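Local coordinates for protein 2-hydroxychromene-2-carboxylate isomerase (Pseudomonas putida, PDB 2IMF) that catalyses the reversible glutathione-dependent isomerization of 2-hydroxychromene-2-carboxylate to trans-O-hydroxybenzylidenepyruvate in naphthalene breakdown, at residues A[168-173]-A[177-182]; A[2-7]-A[161-166]; A[14-19]-A[68-73]. All coordinates share one frame; numbering follows the deposited sequence. Where two conformers were deposited one is given.

Interaction 1. Residues A[168-173]-A[177-182]; sequences VPTMFL and MWWGND. With GSH (glutathione), chain E.
Met171 and Trp178 face each other as an antiparallel hydrogen-bonded pair. Met171 N donates to Trp178 O at 2.9 Å, and Trp178 N returns a bond to Met171 O. One residue pair is skipped before Gly180 N bonds Pro169 O, also at 2.9 Å. Met177 and Phe172 share the face that carries Thr170 and Trp179. Met177 CG is anti to the backbone N (chi1 -166°). This lays CG over the Phe172 ring, 3.6 Å from its centroid, as a CH-pi contact. Met177 SD comes obliquely to the same ring and lies 3.3 Å from Phe172 CZ, a Met-aromatic contact. Thr170 CG2 packs tightly against Met177 CG.

The segments form the C-terminal beta hairpin of the thioredoxin fold, with the fold's cis-proline at Pro169. Val168, just before it, pairs with glutathione much as a strand would. Val168 N bonds GSH O2 and GSH N2 bonds Val168 O, each at 2.8 Å. Trp179 NE1 also reaches GSH O2, at 3.1 Å near the indole plane, and makes a weak bond to Val168 O. Trp179 CZ2 and CH2 pack beside GSH O32 of the glycine carboxylate. A leucine in place of Trp179 would probably leave GSH O2 with one donor fewer and the glycine end of glutathione without this packing. Past the hairpin, Asn181 N holds GSH O11 at 2.8 Å and Asp182 OD2 takes a bond from GSH N1 at 2.7 Å. Asp182 also forms a salt bridge with Arg183 of the second subunit. Tyr74 bonds Asn181 OD1, and Gly167 O bonds Thr170 OG1.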
# COMPACT_ATOMS: atom_id res chain seq x y z
N VAL A 168 -1.69 -10.51 3.00
CA VAL A 168 -0.42 -10.74 3.67
C VAL A 168 0.57 -9.72 3.15
O VAL A 168 0.46 -9.23 2.02
CB VAL A 168 0.13 -12.16 3.48
CG1 VAL A 168 -0.80 -13.15 4.14
CG2 VAL A 168 0.26 -12.52 1.95
N PRO A 169 1.56 -9.31 3.93
CA PRO A 169 1.80 -9.68 5.35
C PRO A 169 0.84 -8.91 6.24
O PRO A 169 0.58 -7.73 6.02
CB PRO A 169 3.26 -9.20 5.61
CG PRO A 169 3.42 -8.01 4.61
CD PRO A 169 2.55 -8.36 3.38
N THR A 170 0.37 -9.60 7.30
CA THR A 170 -0.55 -8.96 8.27
C THR A 170 0.10 -9.18 9.64
O THR A 170 0.60 -10.27 9.93
CB THR A 170 -1.99 -9.46 8.14
OG1 THR A 170 -2.47 -9.02 6.87
CG2 THR A 170 -2.85 -8.78 9.19
N MET A 171 0.06 -8.13 10.45
CA MET A 171 0.71 -8.14 11.79
C MET A 171 -0.32 -7.69 12.80
O MET A 171 -1.03 -6.69 12.53
CB MET A 171 1.96 -7.25 11.91
CG MET A 171 3.13 -7.78 11.13
SD MET A 171 3.13 -7.69 9.33
CE MET A 171 2.73 -5.97 8.99
N PHE A 172 -0.37 -8.30 14.00
CA PHE A 172 -1.25 -7.80 15.09
C PHE A 172 -0.35 -7.57 16.27
O PHE A 172 0.51 -8.40 16.60
CB PHE A 172 -2.31 -8.81 15.53
CG PHE A 172 -3.45 -9.06 14.57
CD1 PHE A 172 -3.25 -9.87 13.46
CD2 PHE A 172 -4.68 -8.49 14.79
CE1 PHE A 172 -4.32 -10.14 12.60
CE2 PHE A 172 -5.74 -8.75 13.95
CZ PHE A 172 -5.56 -9.57 12.88
N LEU A 173 -0.71 -6.51 16.99
CA LEU A 173 -0.23 -6.24 18.37
C LEU A 173 -1.48 -5.90 19.14
O LEU A 173 -2.16 -4.89 18.87
CB LEU A 173 0.76 -5.13 18.37
CG LEU A 173 1.24 -4.80 19.78
CD1 LEU A 173 1.98 -5.99 20.38
CD2 LEU A 173 2.20 -3.68 19.56
N MET A 177 -4.25 -4.18 14.09
CA MET A 177 -3.90 -4.97 12.85
C MET A 177 -3.32 -4.01 11.85
O MET A 177 -3.91 -2.93 11.60
CB MET A 177 -5.12 -5.63 12.21
CG MET A 177 -4.71 -6.72 11.15
SD MET A 177 -5.99 -7.54 10.32
CE MET A 177 -6.26 -6.32 9.06
N TRP A 178 -2.15 -4.34 11.28
CA TRP A 178 -1.57 -3.62 10.12
C TRP A 178 -1.35 -4.60 9.01
O TRP A 178 -0.86 -5.70 9.22
CB TRP A 178 -0.27 -2.94 10.51
CG TRP A 178 -0.32 -1.91 11.65
CD1 TRP A 178 -0.66 -0.63 11.55
CD2 TRP A 178 -0.19 -2.21 13.05
NE1 TRP A 178 -0.66 -0.02 12.83
CE2 TRP A 178 -0.37 -0.99 13.74
CE3 TRP A 178 0.10 -3.36 13.76
CZ2 TRP A 178 -0.29 -0.89 15.13
CZ3 TRP A 178 0.21 -3.25 15.18
CH2 TRP A 178 0.04 -2.02 15.83
N TRP A 179 -1.60 -4.09 7.80
CA TRP A 179 -1.35 -4.89 6.62
C TRP A 179 -0.31 -4.20 5.77
O TRP A 179 -0.47 -3.02 5.45
CB TRP A 179 -2.61 -5.02 5.81
CG TRP A 179 -2.43 -5.59 4.43
CD1 TRP A 179 -1.98 -6.82 4.07
CD2 TRP A 179 -2.81 -4.92 3.21
NE1 TRP A 179 -2.03 -6.95 2.69
CE2 TRP A 179 -2.57 -5.82 2.15
CE3 TRP A 179 -3.42 -3.70 2.93
CZ2 TRP A 179 -2.87 -5.50 0.81
CZ3 TRP A 179 -3.70 -3.36 1.58
CH2 TRP A 179 -3.43 -4.27 0.55
N GLY A 180 0.76 -4.92 5.46
CA GLY A 180 1.80 -4.43 4.59
C GLY A 180 3.16 -4.29 5.26
O GLY A 180 3.25 -3.85 6.43
N ASN A 181 4.23 -4.58 4.50
CA ASN A 181 5.57 -4.24 4.97
C ASN A 181 5.66 -2.76 5.20
O ASN A 181 6.37 -2.35 6.14
CB ASN A 181 6.61 -4.73 3.92
CG ASN A 181 7.91 -4.12 4.15
OD1 ASN A 181 8.58 -4.56 5.11
ND2 ASN A 181 8.30 -3.16 3.34
N ASP A 182 4.94 -1.98 4.43
CA ASP A 182 4.97 -0.51 4.54
C ASP A 182 4.09 0.01 5.66
O ASP A 182 3.87 1.22 5.73
CB ASP A 182 4.55 0.11 3.22
CG ASP A 182 3.18 -0.33 2.76
OD1 ASP A 182 2.50 -1.07 3.50
OD2 ASP A 182 2.75 0.09 1.66
N1 GSH E . 1.53 -1.88 0.25
CA1 GSH E . 1.86 -3.22 0.61
C1 GSH E . 3.17 -3.43 1.27
O11 GSH E . 3.40 -4.50 1.84
O12 GSH E . 3.96 -2.52 0.94
CB1 GSH E . 1.18 -4.27 -0.27
CG1 GSH E . 0.97 -5.66 0.32
CD1 GSH E . 0.30 -6.56 -0.69
OE1 GSH E . -0.02 -6.07 -1.88
N2 GSH E . 0.06 -7.81 -0.39
CA2 GSH E . -0.73 -8.71 -1.22
C2 GSH E . -2.10 -8.91 -0.74
O2 GSH E . -2.29 -9.14 0.58
CB2 GSH E . -0.00 -10.09 -1.25
SG2 GSH E . 1.55 -10.05 -2.22
N3 GSH E . -3.12 -8.83 -1.55
CA3 GSH E . -4.47 -8.81 -1.00
C3 GSH E . -5.12 -7.50 -1.36
O31 GSH E . -6.27 -7.29 -0.94
O32 GSH E . -4.51 -6.67 -2.11

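Interaction 2. Residues A[2-7]-A[161-166]; sequences IVDFYF and IERKVF
The Tyr6 ring meets Val165 on one face and Arg163 at its edge. Val165 CG2 sits almost straight above the ring centre, 4.3 Å from the centroid, as a CH-pi contact. Arg163 NH1 lies near the ring plane, on the hydroxyl side. The guanidinium in turn takes Tyr6 OH and Asp4 OD2 at its own edge. Its plane is 76° from the ring and 64° from the carboxylate.

Strand 2-7 is an inner strand of the thioredoxin sheet. Segment 161-166 runs from the last turn of helix 147-162 into the loop after it; the helix closes in a Schellman motif with Lys164 at positive phi. Lys164 N bonds back to Ile161 O at 3.0 Å. Arg163 and Val165, which flank Lys164, both point toward the strand.

Asp4 and Tyr6 are two apart in the strand, so both side chains point to the same side. Arg163 is stretched from CG to NE (chi2 173°), which carries its head across to them. Its charge is shared further: the guanidinium makes a cation-pi contact with Phe172. Asp4 OD1 has its own salt bridge, to Arg33. The Asp4 carboxylate is thus held at both oxygens, which probably favours its ionised form.

A single nitrogen, Arg163 NH1, bridges both strand residues: it bonds Tyr6 OH at 2.9 Å and forms a salt bridge with Asp4 OD2 at 2.8 Å, on the anti side.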
# COMPACT_ATOMS: atom_id res chain seq x y z
N ILE A 2 4.75 -9.60 22.15
CA ILE A 2 4.37 -10.57 21.08
C ILE A 2 3.65 -9.93 19.91
O ILE A 2 2.66 -9.22 20.08
CB ILE A 2 3.44 -11.71 21.61
CG1 ILE A 2 4.16 -12.58 22.65
CG2 ILE A 2 3.06 -12.64 20.53
CD1 ILE A 2 3.24 -13.50 23.49
N VAL A 3 4.14 -10.25 18.71
CA VAL A 3 3.44 -9.85 17.45
C VAL A 3 3.00 -11.10 16.70
O VAL A 3 3.80 -12.03 16.52
CB VAL A 3 4.38 -9.01 16.61
CG1 VAL A 3 3.89 -8.83 15.18
CG2 VAL A 3 4.57 -7.65 17.31
N ASP A 4 1.75 -11.18 16.28
CA ASP A 4 1.31 -12.22 15.41
C ASP A 4 1.56 -11.80 13.95
O ASP A 4 1.17 -10.70 13.55
CB ASP A 4 -0.17 -12.48 15.66
CG ASP A 4 -0.44 -13.00 17.10
OD1 ASP A 4 0.49 -13.54 17.76
OD2 ASP A 4 -1.56 -12.83 17.56
N PHE A 5 2.20 -12.67 13.20
CA PHE A 5 2.56 -12.44 11.80
C PHE A 5 1.95 -13.45 10.92
O PHE A 5 2.17 -14.66 11.08
CB PHE A 5 4.08 -12.48 11.76
CG PHE A 5 4.70 -12.36 10.38
CD1 PHE A 5 4.23 -11.46 9.40
CD2 PHE A 5 5.88 -13.09 10.12
CE1 PHE A 5 4.87 -11.34 8.15
CE2 PHE A 5 6.52 -12.98 8.85
CZ PHE A 5 5.95 -12.12 7.86
N TYR A 6 1.25 -12.94 9.91
CA TYR A 6 0.54 -13.80 8.95
C TYR A 6 1.16 -13.60 7.59
O TYR A 6 1.29 -12.47 7.12
CB TYR A 6 -0.93 -13.42 8.86
CG TYR A 6 -1.66 -13.68 10.13
CD1 TYR A 6 -1.60 -12.78 11.26
CD2 TYR A 6 -2.29 -14.87 10.29
CE1 TYR A 6 -2.27 -13.06 12.44
CE2 TYR A 6 -2.98 -15.20 11.54
CZ TYR A 6 -2.92 -14.24 12.55
OH TYR A 6 -3.55 -14.56 13.79
N PHE A 7 1.59 -14.67 6.94
CA PHE A 7 2.31 -14.58 5.67
C PHE A 7 1.91 -15.78 4.80
O PHE A 7 1.37 -16.79 5.30
CB PHE A 7 3.83 -14.57 5.88
CG PHE A 7 4.37 -15.86 6.47
CD1 PHE A 7 4.32 -16.10 7.83
CD2 PHE A 7 4.82 -16.87 5.67
CE1 PHE A 7 4.80 -17.29 8.34
CE2 PHE A 7 5.21 -18.08 6.17
CZ PHE A 7 5.21 -18.25 7.55
N ILE A 161 -8.89 -15.83 8.76
CA ILE A 161 -10.09 -15.24 8.18
C ILE A 161 -11.02 -14.76 9.33
O ILE A 161 -11.61 -13.69 9.26
CB ILE A 161 -10.75 -16.29 7.33
CG1 ILE A 161 -9.89 -16.57 6.07
CG2 ILE A 161 -12.23 -15.91 6.93
CD1 ILE A 161 -10.40 -17.70 5.17
N GLU A 162 -11.20 -15.61 10.36
CA GLU A 162 -12.04 -15.18 11.53
C GLU A 162 -11.53 -13.94 12.19
O GLU A 162 -12.32 -13.13 12.73
CB GLU A 162 -12.15 -16.33 12.53
CG GLU A 162 -12.95 -17.51 12.04
CD GLU A 162 -12.93 -18.65 13.05
OE1 GLU A 162 -11.88 -18.88 13.74
OE2 GLU A 162 -13.97 -19.33 13.17
N ARG A 163 -10.23 -13.72 12.11
CA ARG A 163 -9.57 -12.55 12.68
C ARG A 163 -9.58 -11.30 11.79
O ARG A 163 -9.01 -10.30 12.13
CB ARG A 163 -8.16 -12.90 13.10
CG ARG A 163 -7.68 -12.15 14.38
CD ARG A 163 -6.38 -12.63 14.84
NE ARG A 163 -5.88 -11.73 15.85
CZ ARG A 163 -4.71 -11.75 16.39
NH1 ARG A 163 -3.81 -12.63 15.98
NH2 ARG A 163 -4.46 -10.91 17.37
N LYS A 164 -10.22 -11.45 10.63
CA LYS A 164 -10.42 -10.35 9.68
C LYS A 164 -9.17 -10.08 8.85
O LYS A 164 -9.02 -9.00 8.28
CB LYS A 164 -10.95 -9.09 10.37
CG LYS A 164 -12.32 -9.38 11.04
CD LYS A 164 -13.21 -8.17 11.27
CE LYS A 164 -14.13 -8.42 12.50
NZ LYS A 164 -15.09 -9.59 12.29
N VAL A 165 -8.28 -11.06 8.79
CA VAL A 165 -7.10 -10.96 7.89
C VAL A 165 -7.61 -11.16 6.47
O VAL A 165 -8.30 -12.14 6.15
CB VAL A 165 -6.12 -12.05 8.22
CG1 VAL A 165 -5.02 -12.06 7.16
CG2 VAL A 165 -5.57 -11.84 9.61
N PHE A 166 -7.25 -10.21 5.57
CA PHE A 166 -7.66 -10.28 4.14
C PHE A 166 -6.45 -10.39 3.18
O PHE A 166 -6.65 -10.59 1.98
CB PHE A 166 -8.51 -9.03 3.78
CG PHE A 166 -7.74 -7.74 3.97
CD1 PHE A 166 -6.83 -7.30 2.98
CD2 PHE A 166 -7.87 -6.99 5.18
CE1 PHE A 166 -6.04 -6.19 3.20
CE2 PHE A 166 -7.08 -5.88 5.36
CZ PHE A 166 -6.18 -5.45 4.35

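Interaction 3. Residues A[14-19]-A[68-73]; sequences SYLANQ and QRWAQL
Leu16 meets Trp70 and Ala71 through its two methyl groups. From the backbone, Leu16 CB points toward the opposing helix. CG is anti to the carbonyl carbon (chi1 -71°), and from this point the branches part. Leu16 CD1 lies 3.5 Å from Trp70 CB, at the root of the indole. Leu16 CD2 lies 4.0 Å from Ala71 N, against the helix backbone. Both methyls come to Trp70 CB from the same side, and the two side chains cross at about a right angle.

The contact is purely apolar; no hydrogen bond joins the segments. Trp70 starts out toward Leu16, but its indole leads away and packs on Asn181 and on Phe185 of the second subunit. Leu16 is also packed by Leu67 and Tyr74 of the same opposing helix.

Helix 12-28 follows the first strand of the thioredoxin fold and begins beside Ser11, the probable nucleophile. Helix 57-74 belongs to the helical region inserted between strands 31-36 and 170-173. This packing of an inserted helical domain on a thioredoxin helix is characteristic of kappa class glutathione transferases.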
# COMPACT_ATOMS: atom_id res chain seq x y z
N SER A 14 5.60 -10.04 1.87
CA SER A 14 5.82 -10.82 3.08
C SER A 14 7.28 -11.17 3.33
O SER A 14 7.73 -11.23 4.49
CB SER A 14 4.98 -12.09 3.08
OG SER A 14 3.59 -11.79 3.15
N TYR A 15 8.05 -11.36 2.22
CA TYR A 15 9.45 -11.62 2.31
C TYR A 15 10.07 -10.39 2.93
O TYR A 15 10.89 -10.50 3.88
CB TYR A 15 9.99 -11.79 0.90
CG TYR A 15 11.48 -11.65 0.77
CD1 TYR A 15 12.34 -12.57 1.38
CD2 TYR A 15 12.01 -10.65 -0.03
CE1 TYR A 15 13.77 -12.45 1.18
CE2 TYR A 15 13.40 -10.54 -0.25
CZ TYR A 15 14.24 -11.44 0.41
OH TYR A 15 15.63 -11.39 0.27
N LEU A 16 9.72 -9.20 2.44
CA LEU A 16 10.27 -7.95 3.00
C LEU A 16 9.88 -7.81 4.49
O LEU A 16 10.71 -7.51 5.36
CB LEU A 16 9.70 -6.76 2.27
CG LEU A 16 10.21 -6.61 0.82
CD1 LEU A 16 9.41 -5.53 0.11
CD2 LEU A 16 11.75 -6.24 0.81
N ALA A 17 8.60 -8.00 4.81
CA ALA A 17 8.16 -7.91 6.21
C ALA A 17 8.87 -8.90 7.09
O ALA A 17 9.23 -8.56 8.24
CB ALA A 17 6.62 -8.08 6.32
N ASN A 18 9.04 -10.14 6.63
CA ASN A 18 9.75 -11.08 7.47
C ASN A 18 11.16 -10.65 7.73
O ASN A 18 11.59 -10.85 8.86
CB ASN A 18 9.73 -12.45 6.79
CG ASN A 18 10.42 -13.48 7.61
OD1 ASN A 18 9.99 -13.76 8.72
ND2 ASN A 18 11.57 -13.94 7.13
N GLN A 19 11.84 -10.09 6.75
CA GLN A 19 13.24 -9.63 6.99
C GLN A 19 13.24 -8.59 8.10
O GLN A 19 14.09 -8.64 9.01
CB GLN A 19 13.78 -8.99 5.68
CG GLN A 19 15.13 -8.16 5.76
CD GLN A 19 16.32 -9.03 6.09
OE1 GLN A 19 16.30 -10.24 5.91
NE2 GLN A 19 17.37 -8.39 6.57
N GLN A 68 11.93 -3.64 -5.55
CA GLN A 68 13.38 -3.38 -5.55
C GLN A 68 13.79 -2.19 -4.69
O GLN A 68 14.83 -2.19 -4.05
CB GLN A 68 13.90 -3.16 -6.94
CG GLN A 68 13.86 -4.42 -7.78
CD GLN A 68 14.61 -5.64 -7.19
OE1 GLN A 68 15.75 -5.54 -6.76
NE2 GLN A 68 13.96 -6.78 -7.14
N ARG A 69 12.93 -1.17 -4.65
CA ARG A 69 13.24 -0.03 -3.80
C ARG A 69 13.31 -0.47 -2.36
O ARG A 69 14.21 -0.12 -1.61
CB ARG A 69 12.20 1.10 -3.97
CG ARG A 69 12.36 1.84 -5.27
CD ARG A 69 11.02 2.57 -5.58
NE ARG A 69 11.29 3.39 -6.76
CZ ARG A 69 10.32 3.86 -7.54
NH1 ARG A 69 9.04 3.71 -7.20
NH2 ARG A 69 10.59 4.61 -8.60
N TRP A 70 12.38 -1.29 -1.89
CA TRP A 70 12.45 -1.74 -0.53
C TRP A 70 13.60 -2.71 -0.26
O TRP A 70 14.18 -2.66 0.82
CB TRP A 70 11.13 -2.46 -0.15
CG TRP A 70 9.97 -1.50 0.09
CD1 TRP A 70 9.00 -1.17 -0.82
CD2 TRP A 70 9.71 -0.76 1.26
NE1 TRP A 70 8.12 -0.28 -0.25
CE2 TRP A 70 8.54 0.01 1.03
CE3 TRP A 70 10.36 -0.65 2.49
CZ2 TRP A 70 8.00 0.86 2.04
CZ3 TRP A 70 9.81 0.15 3.47
CH2 TRP A 70 8.67 0.92 3.22
N ALA A 71 13.88 -3.56 -1.24
CA ALA A 71 14.99 -4.52 -1.04
C ALA A 71 16.27 -3.70 -0.88
O ALA A 71 17.13 -4.07 -0.06
CB ALA A 71 15.07 -5.40 -2.22
N GLN A 72 16.41 -2.65 -1.66
CA GLN A 72 17.63 -1.77 -1.53
C GLN A 72 17.67 -1.09 -0.19
O GLN A 72 18.73 -1.05 0.44
CB GLN A 72 17.63 -0.70 -2.60
CG GLN A 72 17.81 -1.20 -4.00
CD GLN A 72 19.25 -1.57 -4.34
OE1 GLN A 72 19.55 -2.71 -4.72
NE2 GLN A 72 20.16 -0.60 -4.20
N LEU A 73 16.52 -0.60 0.32
CA LEU A 73 16.49 0.00 1.64
C LEU A 73 16.90 -0.97 2.68
O LEU A 73 17.55 -0.62 3.67
CB LEU A 73 15.11 0.59 1.98
CG LEU A 73 14.68 1.83 1.18
CD1 LEU A 73 13.22 2.16 1.54
CD2 LEU A 73 15.60 3.05 1.44

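Overall arrangement
All three contacts are buried. Interactions 1 and 2 hold the same sheet, since strands 2-7 and 170-173 are neighbours in it, and their centres lie about 8 Å apart. Interaction 1 joins a hairpin by backbone bonds and Met-aromatic packing, and carries part of the glutathione site. Interaction 2 is a charged and aromatic link, with Arg163 at its more open margin, from a helix end to an inner strand. Interaction 3 has only apolar packing between helices, its centre about 14 Å from that of interaction 1. The two meet where Asn181 touches Trp70 and Ser14 touches Val168. Both also touch the second subunit. Along the chain, interaction 3 is nested within the loop closed by interaction 2.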